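PDB 4U6U: Cog5 from Kluyveromyces lactis, which probably acts as a subunit of the conserved oligomeric Golgi complex, pairing with Cog7 in a multisubunit tether for vesicle fusion at Golgi membranes. Local coordinates for residues T115-N121 / V153-K157; F147-D151 / N210-R215; I189-Q193 / S219-F224. The protein carries 7 engineered substitutions. All coordinates share one frame; numbering follows the deposited sequence.

Contact 1 (T115-N121 / V153-K157); sequences TRDCLNN and VLSSK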
# COMPACT_ATOMS: atom_id res chain seq x y z
N THR B 115 0.22 -2.79 -13.43
CA THR B 115 -0.08 -1.91 -14.55
C THR B 115 0.03 -2.71 -15.86
O THR B 115 -0.90 -2.71 -16.67
CB THR B 115 0.87 -0.66 -14.60
OG1 THR B 115 2.24 -1.05 -14.39
CG2 THR B 115 0.51 0.37 -13.55
N ARG B 116 1.14 -3.42 -16.01
CA ARG B 116 1.41 -4.25 -17.18
C ARG B 116 0.37 -5.32 -17.38
O ARG B 116 -0.04 -5.59 -18.52
CB ARG B 116 2.82 -4.83 -17.06
CG ARG B 116 3.29 -5.68 -18.20
CD ARG B 116 4.78 -5.85 -18.07
NE ARG B 116 5.17 -6.66 -16.92
CZ ARG B 116 6.27 -6.42 -16.20
NH1 ARG B 116 7.05 -5.39 -16.51
NH2 ARG B 116 6.56 -7.19 -15.16
N ASP B 117 -0.09 -5.92 -16.29
CA ASP B 117 -1.07 -6.99 -16.39
C ASP B 117 -2.46 -6.43 -16.69
O ASP B 117 -3.36 -7.15 -17.11
CB ASP B 117 -1.06 -7.83 -15.11
CG ASP B 117 0.08 -8.85 -15.07
OD1 ASP B 117 0.92 -8.85 -16.01
OD2 ASP B 117 0.16 -9.64 -14.10
N CYS B 118 -2.65 -5.13 -16.52
CA CYS B 118 -3.96 -4.54 -16.79
C CYS B 118 -4.08 -3.95 -18.20
O CYS B 118 -5.15 -3.96 -18.80
CB CYS B 118 -4.26 -3.44 -15.78
SG CYS B 118 -4.91 -4.05 -14.25
N LEU B 119 -2.97 -3.44 -18.72
CA LEU B 119 -2.98 -2.80 -20.02
C LEU B 119 -2.91 -3.83 -21.14
O LEU B 119 -2.97 -3.48 -22.32
CB LEU B 119 -1.82 -1.80 -20.15
CG LEU B 119 -1.73 -0.68 -19.10
CD1 LEU B 119 -0.49 0.16 -19.35
CD2 LEU B 119 -2.99 0.19 -19.00
N ASN B 120 -2.77 -5.10 -20.77
CA ASN B 120 -2.70 -6.16 -21.77
C ASN B 120 -4.08 -6.63 -22.24
O ASN B 120 -4.18 -7.46 -23.14
CB ASN B 120 -1.89 -7.34 -21.24
CG ASN B 120 -1.56 -8.36 -22.32
OD1 ASN B 120 -1.56 -9.57 -22.09
ND2 ASN B 120 -1.27 -7.87 -23.52
N ASN B 121 -5.14 -6.10 -21.62
CA ASN B 121 -6.53 -6.47 -21.96
C ASN B 121 -6.84 -7.96 -21.98
O ASN B 121 -7.96 -8.35 -21.63
CB ASN B 121 -6.92 -5.89 -23.34
CG ASN B 121 -7.41 -4.45 -23.27
OD1 ASN B 121 -7.37 -3.81 -22.22
ND2 ASN B 121 -7.88 -3.94 -24.41
N VAL B 153 -2.96 3.56 -14.64
CA VAL B 153 -3.56 2.61 -15.58
C VAL B 153 -4.74 3.21 -16.32
O VAL B 153 -4.83 3.13 -17.55
CB VAL B 153 -4.03 1.32 -14.88
CG1 VAL B 153 -5.01 0.57 -15.76
CG2 VAL B 153 -2.85 0.44 -14.55
N LEU B 154 -5.66 3.80 -15.57
CA LEU B 154 -6.85 4.39 -16.14
C LEU B 154 -6.46 5.46 -17.16
O LEU B 154 -6.94 5.47 -18.29
CB LEU B 154 -7.73 4.99 -15.04
CG LEU B 154 -9.05 5.64 -15.48
CD1 LEU B 154 -9.93 4.64 -16.18
CD2 LEU B 154 -9.78 6.24 -14.29
N SER B 155 -5.56 6.34 -16.74
CA SER B 155 -5.08 7.43 -17.58
C SER B 155 -4.43 6.90 -18.87
O SER B 155 -4.42 7.57 -19.90
CB SER B 155 -4.11 8.30 -16.79
OG SER B 155 -3.94 9.56 -17.41
N SER B 156 -3.90 5.68 -18.81
CA SER B 156 -3.23 5.10 -19.96
C SER B 156 -4.26 4.59 -20.96
O SER B 156 -4.08 4.74 -22.17
CB SER B 156 -2.30 3.96 -19.51
OG SER B 156 -1.60 3.38 -20.61
N LYS B 157 -5.32 3.97 -20.46
CA LYS B 157 -6.35 3.46 -21.35
C LYS B 157 -7.08 4.60 -22.06
O LYS B 157 -7.29 4.54 -23.27
CB LYS B 157 -7.33 2.56 -20.60
CG LYS B 157 -6.75 1.23 -20.14
CD LYS B 157 -7.75 0.42 -19.29
CE LYS B 157 -7.92 -1.03 -19.79
NZ LYS B 157 -6.64 -1.70 -20.14

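Contact 2 (F147-D151 / N210-R215); sequences FDTID and NYLSQR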
# COMPACT_ATOMS: atom_id res chain seq x y z
N PHE B 147 -3.77 3.30 -5.64
CA PHE B 147 -4.57 4.29 -6.34
C PHE B 147 -3.76 5.02 -7.41
O PHE B 147 -4.20 5.16 -8.55
CB PHE B 147 -5.15 5.28 -5.34
CG PHE B 147 -6.01 4.64 -4.29
CD1 PHE B 147 -6.62 3.42 -4.51
CD2 PHE B 147 -6.20 5.26 -3.06
CE1 PHE B 147 -7.41 2.82 -3.55
CE2 PHE B 147 -6.99 4.67 -2.08
CZ PHE B 147 -7.60 3.45 -2.33
N ASP B 148 -2.56 5.45 -7.04
CA ASP B 148 -1.62 6.09 -7.95
C ASP B 148 -1.18 5.14 -9.04
O ASP B 148 -0.54 5.54 -10.00
CB ASP B 148 -0.42 6.63 -7.19
CG ASP B 148 -0.77 7.82 -6.32
OD1 ASP B 148 -1.99 8.13 -6.21
OD2 ASP B 148 0.14 8.44 -5.73
N THR B 149 -1.49 3.86 -8.85
CA THR B 149 -1.26 2.87 -9.87
C THR B 149 -2.52 2.75 -10.71
O THR B 149 -2.45 2.75 -11.94
CB THR B 149 -0.87 1.49 -9.29
OG1 THR B 149 0.47 1.55 -8.80
CG2 THR B 149 -0.94 0.41 -10.35
N ILE B 150 -3.68 2.67 -10.06
CA ILE B 150 -4.93 2.61 -10.80
C ILE B 150 -5.10 3.92 -11.56
O ILE B 150 -5.52 3.91 -12.73
CB ILE B 150 -6.16 2.33 -9.88
CG1 ILE B 150 -6.56 0.85 -9.96
CG2 ILE B 150 -7.38 3.11 -10.33
CD1 ILE B 150 -5.41 -0.13 -9.90
N ASP B 151 -4.75 5.03 -10.92
CA ASP B 151 -4.69 6.32 -11.61
C ASP B 151 -3.96 6.19 -12.93
O ASP B 151 -4.50 6.52 -13.99
CB ASP B 151 -4.00 7.38 -10.75
CG ASP B 151 -4.96 8.16 -9.90
OD1 ASP B 151 -6.18 8.08 -10.16
OD2 ASP B 151 -4.49 8.89 -9.00
N ASN B 210 -13.74 3.00 -2.18
CA ASN B 210 -12.73 3.79 -1.48
C ASN B 210 -11.89 4.63 -2.45
O ASN B 210 -11.49 5.75 -2.13
CB ASN B 210 -11.83 2.86 -0.66
CG ASN B 210 -11.60 3.36 0.75
OD1 ASN B 210 -12.54 3.78 1.43
ND2 ASN B 210 -10.35 3.32 1.20
N TYR B 211 -11.58 4.06 -3.60
CA TYR B 211 -10.92 4.80 -4.66
C TYR B 211 -11.84 5.91 -5.15
O TYR B 211 -11.47 7.07 -5.18
CB TYR B 211 -10.53 3.87 -5.81
CG TYR B 211 -9.97 4.57 -7.04
CD1 TYR B 211 -8.68 5.08 -7.05
CD2 TYR B 211 -10.73 4.69 -8.19
CE1 TYR B 211 -8.17 5.71 -8.16
CE2 TYR B 211 -10.23 5.31 -9.31
CZ TYR B 211 -8.95 5.82 -9.29
OH TYR B 211 -8.45 6.44 -10.42
N LEU B 212 -13.06 5.53 -5.51
CA LEU B 212 -14.06 6.47 -6.01
C LEU B 212 -14.44 7.57 -5.02
O LEU B 212 -14.91 8.64 -5.43
CB LEU B 212 -15.32 5.70 -6.42
CG LEU B 212 -15.07 4.66 -7.51
CD1 LEU B 212 -16.34 3.88 -7.77
CD2 LEU B 212 -14.60 5.36 -8.78
N SER B 213 -14.24 7.31 -3.73
CA SER B 213 -14.50 8.32 -2.69
C SER B 213 -13.40 9.38 -2.64
O SER B 213 -13.69 10.56 -2.44
CB SER B 213 -14.66 7.66 -1.31
OG SER B 213 -13.43 7.16 -0.81
N GLN B 214 -12.14 8.98 -2.80
CA GLN B 214 -11.02 9.92 -2.74
C GLN B 214 -10.73 10.53 -4.11
O GLN B 214 -9.69 11.17 -4.32
CB GLN B 214 -9.77 9.25 -2.17
CG GLN B 214 -9.94 8.81 -0.72
CD GLN B 214 -8.78 7.96 -0.21
OE1 GLN B 214 -7.66 8.06 -0.72
NE2 GLN B 214 -9.05 7.11 0.78
N ARG B 215 -11.65 10.30 -5.04
CA ARG B 215 -11.58 10.88 -6.38
C ARG B 215 -12.90 11.56 -6.74
O ARG B 215 -13.93 11.29 -6.13
CB ARG B 215 -11.28 9.79 -7.42
CG ARG B 215 -10.04 8.95 -7.18
CD ARG B 215 -8.85 9.52 -7.94
NE ARG B 215 -7.61 8.80 -7.70
CZ ARG B 215 -6.83 8.98 -6.64
NH1 ARG B 215 -7.19 9.86 -5.70
NH2 ARG B 215 -5.70 8.29 -6.51

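Contact 3 (I189-Q193 / S219-F224); sequences ILTLQ and SLIDQF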
# COMPACT_ATOMS: atom_id res chain seq x y z
N ILE B 189 -12.35 -1.99 -18.55
CA ILE B 189 -12.59 -1.14 -17.40
C ILE B 189 -13.81 -1.61 -16.63
O ILE B 189 -13.86 -1.53 -15.40
CB ILE B 189 -12.73 0.33 -17.84
CG1 ILE B 189 -11.39 0.83 -18.36
CG2 ILE B 189 -13.20 1.22 -16.69
CD1 ILE B 189 -11.35 2.28 -18.61
N LEU B 190 -14.79 -2.13 -17.36
CA LEU B 190 -16.01 -2.68 -16.76
C LEU B 190 -15.61 -3.83 -15.85
O LEU B 190 -16.07 -3.93 -14.71
CB LEU B 190 -17.00 -3.13 -17.84
CG LEU B 190 -18.37 -3.75 -17.51
CD1 LEU B 190 -18.29 -5.26 -17.41
CD2 LEU B 190 -18.96 -3.16 -16.23
N THR B 191 -14.72 -4.68 -16.36
CA THR B 191 -14.27 -5.85 -15.61
C THR B 191 -13.19 -5.52 -14.57
O THR B 191 -12.97 -6.33 -13.69
CB THR B 191 -13.76 -6.97 -16.56
OG1 THR B 191 -12.46 -6.64 -17.07
CG2 THR B 191 -14.72 -7.20 -17.73
N LEU B 192 -12.53 -4.37 -14.66
CA LEU B 192 -11.54 -3.98 -13.64
C LEU B 192 -12.20 -3.48 -12.36
O LEU B 192 -11.71 -3.71 -11.26
CB LEU B 192 -10.58 -2.91 -14.16
CG LEU B 192 -9.56 -2.45 -13.10
CD1 LEU B 192 -8.69 -3.62 -12.67
CD2 LEU B 192 -8.67 -1.29 -13.54
N GLN B 193 -13.30 -2.78 -12.52
CA GLN B 193 -13.98 -2.19 -11.39
C GLN B 193 -14.79 -3.22 -10.61
O GLN B 193 -15.42 -2.89 -9.61
CB GLN B 193 -14.85 -1.02 -11.86
CG GLN B 193 -16.10 -1.42 -12.59
CD GLN B 193 -16.74 -0.24 -13.29
OE1 GLN B 193 -16.21 0.87 -13.27
NE2 GLN B 193 -17.89 -0.48 -13.92
N SER B 219 -17.75 6.29 -11.36
CA SER B 219 -17.38 4.95 -11.77
C SER B 219 -16.11 5.08 -12.60
O SER B 219 -15.77 6.19 -13.02
CB SER B 219 -18.50 4.25 -12.56
OG SER B 219 -18.60 4.70 -13.91
N LEU B 220 -15.40 3.99 -12.81
CA LEU B 220 -14.23 4.03 -13.67
C LEU B 220 -14.65 4.31 -15.11
O LEU B 220 -14.00 5.07 -15.82
CB LEU B 220 -13.43 2.74 -13.57
CG LEU B 220 -12.83 2.46 -12.19
CD1 LEU B 220 -11.83 1.32 -12.25
CD2 LEU B 220 -12.18 3.72 -11.63
N ILE B 221 -15.75 3.69 -15.54
CA ILE B 221 -16.28 3.98 -16.86
C ILE B 221 -16.60 5.47 -17.03
O ILE B 221 -16.19 6.08 -18.01
CB ILE B 221 -17.53 3.14 -17.17
CG1 ILE B 221 -17.10 1.78 -17.69
CG2 ILE B 221 -18.30 3.74 -18.32
CD1 ILE B 221 -16.75 0.84 -16.62
N ASP B 222 -17.27 6.06 -16.05
CA ASP B 222 -17.70 7.45 -16.18
C ASP B 222 -16.52 8.41 -16.40
O ASP B 222 -16.60 9.30 -17.25
CB ASP B 222 -18.48 7.89 -14.94
CG ASP B 222 -19.84 8.41 -15.30
OD1 ASP B 222 -20.29 8.18 -16.45
OD2 ASP B 222 -20.48 9.05 -14.43
N GLN B 223 -15.44 8.23 -15.67
CA GLN B 223 -14.30 9.09 -15.88
C GLN B 223 -13.58 8.70 -17.15
O GLN B 223 -13.01 9.56 -17.82
CB GLN B 223 -13.35 9.08 -14.70
CG GLN B 223 -13.39 10.39 -13.97
CD GLN B 223 -12.23 11.31 -14.33
OE1 GLN B 223 -11.24 10.87 -14.91
NE2 GLN B 223 -12.35 12.59 -13.96
N PHE B 224 -13.62 7.42 -17.49
CA PHE B 224 -13.02 6.98 -18.75
C PHE B 224 -13.64 7.67 -19.97
O PHE B 224 -12.95 8.39 -20.69
CB PHE B 224 -13.15 5.46 -18.88
CG PHE B 224 -12.83 4.95 -20.26
CD1 PHE B 224 -11.51 4.81 -20.68
CD2 PHE B 224 -13.85 4.58 -21.13
CE1 PHE B 224 -11.22 4.32 -21.95
CE2 PHE B 224 -13.57 4.09 -22.40
CZ PHE B 224 -12.25 3.96 -22.81

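Contact 1 (T115-N121 / V153-K157)
Lys157 NZ donates to two carbonyl oxygens, Cys118 O in the last turn of helix 92-118 and Asn121 OD1 in the turn that follows. Its hydrogen bond to the backbone oxygen Cys118 O is 3.0 Å long. The amine stands above that carbonyl plane, 37° out of it. The second bond, from Lys157 NZ to the side-chain oxygen Asn121 OD1, is 3.1 Å long and lies nearly along the C=O axis, at 162°. The lysine chain bends at chi3 and chi4 (44°), which turns the amine into the fork between the two oxygens. Cys118 and Asn121 are the ends of a type I beta turn, and Asn121 has positive phi. The lysine therefore ties both ends of the turn to helix 143-167. Asn121 ND2 bonds in turn to Asn185 OD1, which helps fix the rotation of the amide. An alanine in place of Lys157 would probably leave Cys118 O and Asn121 OD1 without this shared donor and hold the turn less firmly against helix 143-167. The rest of the contact is largely apolar. The two methyls of Val153 have different partners: CG2 meets Thr115 CG2 at 3.5 Å, and CG1 meets Leu119 CD2 at 3.8 Å. CG1 also touches Cys118 CB. The other Leu119 methyl, CD1, lies 3.6 Å from Ser156 OG. Thr115 OG1 is engaged by its own helix, at Ser111 O. The contact joins two helices of the all-helical C-terminal part of Cog5. Helix 175-192 packs beside them, with Asn185, Ser188 and Ile189 against Lys157.

Contact 2 (F147-D151 / N210-R215)
Tyr211, on helix 207-213, and Arg215, in the loop after it, reach Phe147, Ile150 and Asp151 on helix 143-167, and a salt-bridge network of Asp148, Asp151 and Arg215 closes this contact within the all-helical C-terminal part of Cog5. Asn210 comes first and only brushes the Phe147 ring. Tyr211 follows. With chi1 at 173°, its CG points away from the backbone N and the ring is carried across to helix 143-167. Ile150 CG2 sits over one face in a CH-pi contact, 3.6 Å from the ring centroid. The aliphatic CG of Arg215 lies over the opposite face. Phe147 CB lies at the ring edge. The Phe147 and Tyr211 rings meet obliquely, with planes at 55°. Beyond the helix, Gln214 brings OE1 to 3.7 Å from Phe147 CE2, the amide nearly perpendicular to the ring. Arg215 ends the segment. Its NH2 makes a salt bridge of 2.8 Å to Asp151 OD2, and a long one to Asp148 OD1. Its NH1 bonds back to Gln214 O. Two donors converge on Asp151 OD1 from the same face of the carboxylate: Arg215 NE at 2.9 Å on the syn side, and Tyr211 OH at 2.8 Å on the anti side.

Contact 3 (I189-Q193 / S219-F224)
The Phe224 ring meets the Ile189 methyl CD1 obliquely, with CD1 of the ring nearest. The other flat group is the Gln193 amide, which lies beside the first turn of helix 220-241. Its oxygen OE1 accepts a weak hydrogen bond from Leu220 N at 3.3 Å (133° at the hydrogen). The Ile221 methyl CD1 touches both ends of the amide, with Gln193 NE2 and OE1 its nearest neighbours. Gln193 CG lies between the backbone N and the carbonyl carbon (chi1 73°), and the chain beyond is extended, which brings the amide to this helix start. Ser219 is the N-cap: its OG accepts from Asp222 N at 2.9 Å. The Gln193 oxygen thus meets the N-H next to the cap. Ile189 is the centre of the apolar part. Its CG2 packs on Leu220 CB at 3.5 Å and on Ile221 CD1 at 3.6 Å, while CD1 goes to Phe224. Leu220 CD1 rests 3.8 Å from Gln193 CB. The contact joins the C-terminal part of helix 175-192 to the start of helix 220-241. Helix 143-167 backs it through Ile158 on Phe224, and helix 207-213 through Leu208 on Leu220.

The three contacts form one connected patch of the C-terminal part of Cog5. Contacts 1 and 2 both use helix 143-167, on successive stretches 153-157 and 147-151, and their centres are about 15 Å apart. Thr115 CG2 and Thr149 CG2 touch between them at 3.5 Å. Contact 3 is about 12 Å from each of the others, centre to centre. It meets contact 1 where Leu154 CD1 packs on Ile189 CD1 at 3.7 Å, and contact 2 where Tyr211 CE2 packs on Leu220 CD2 at 3.4 Å. Along the chain, contact 1 closes before contact 3 opens, while contact 2 crosses both. No other protein chain of the assembly touches any of these segments.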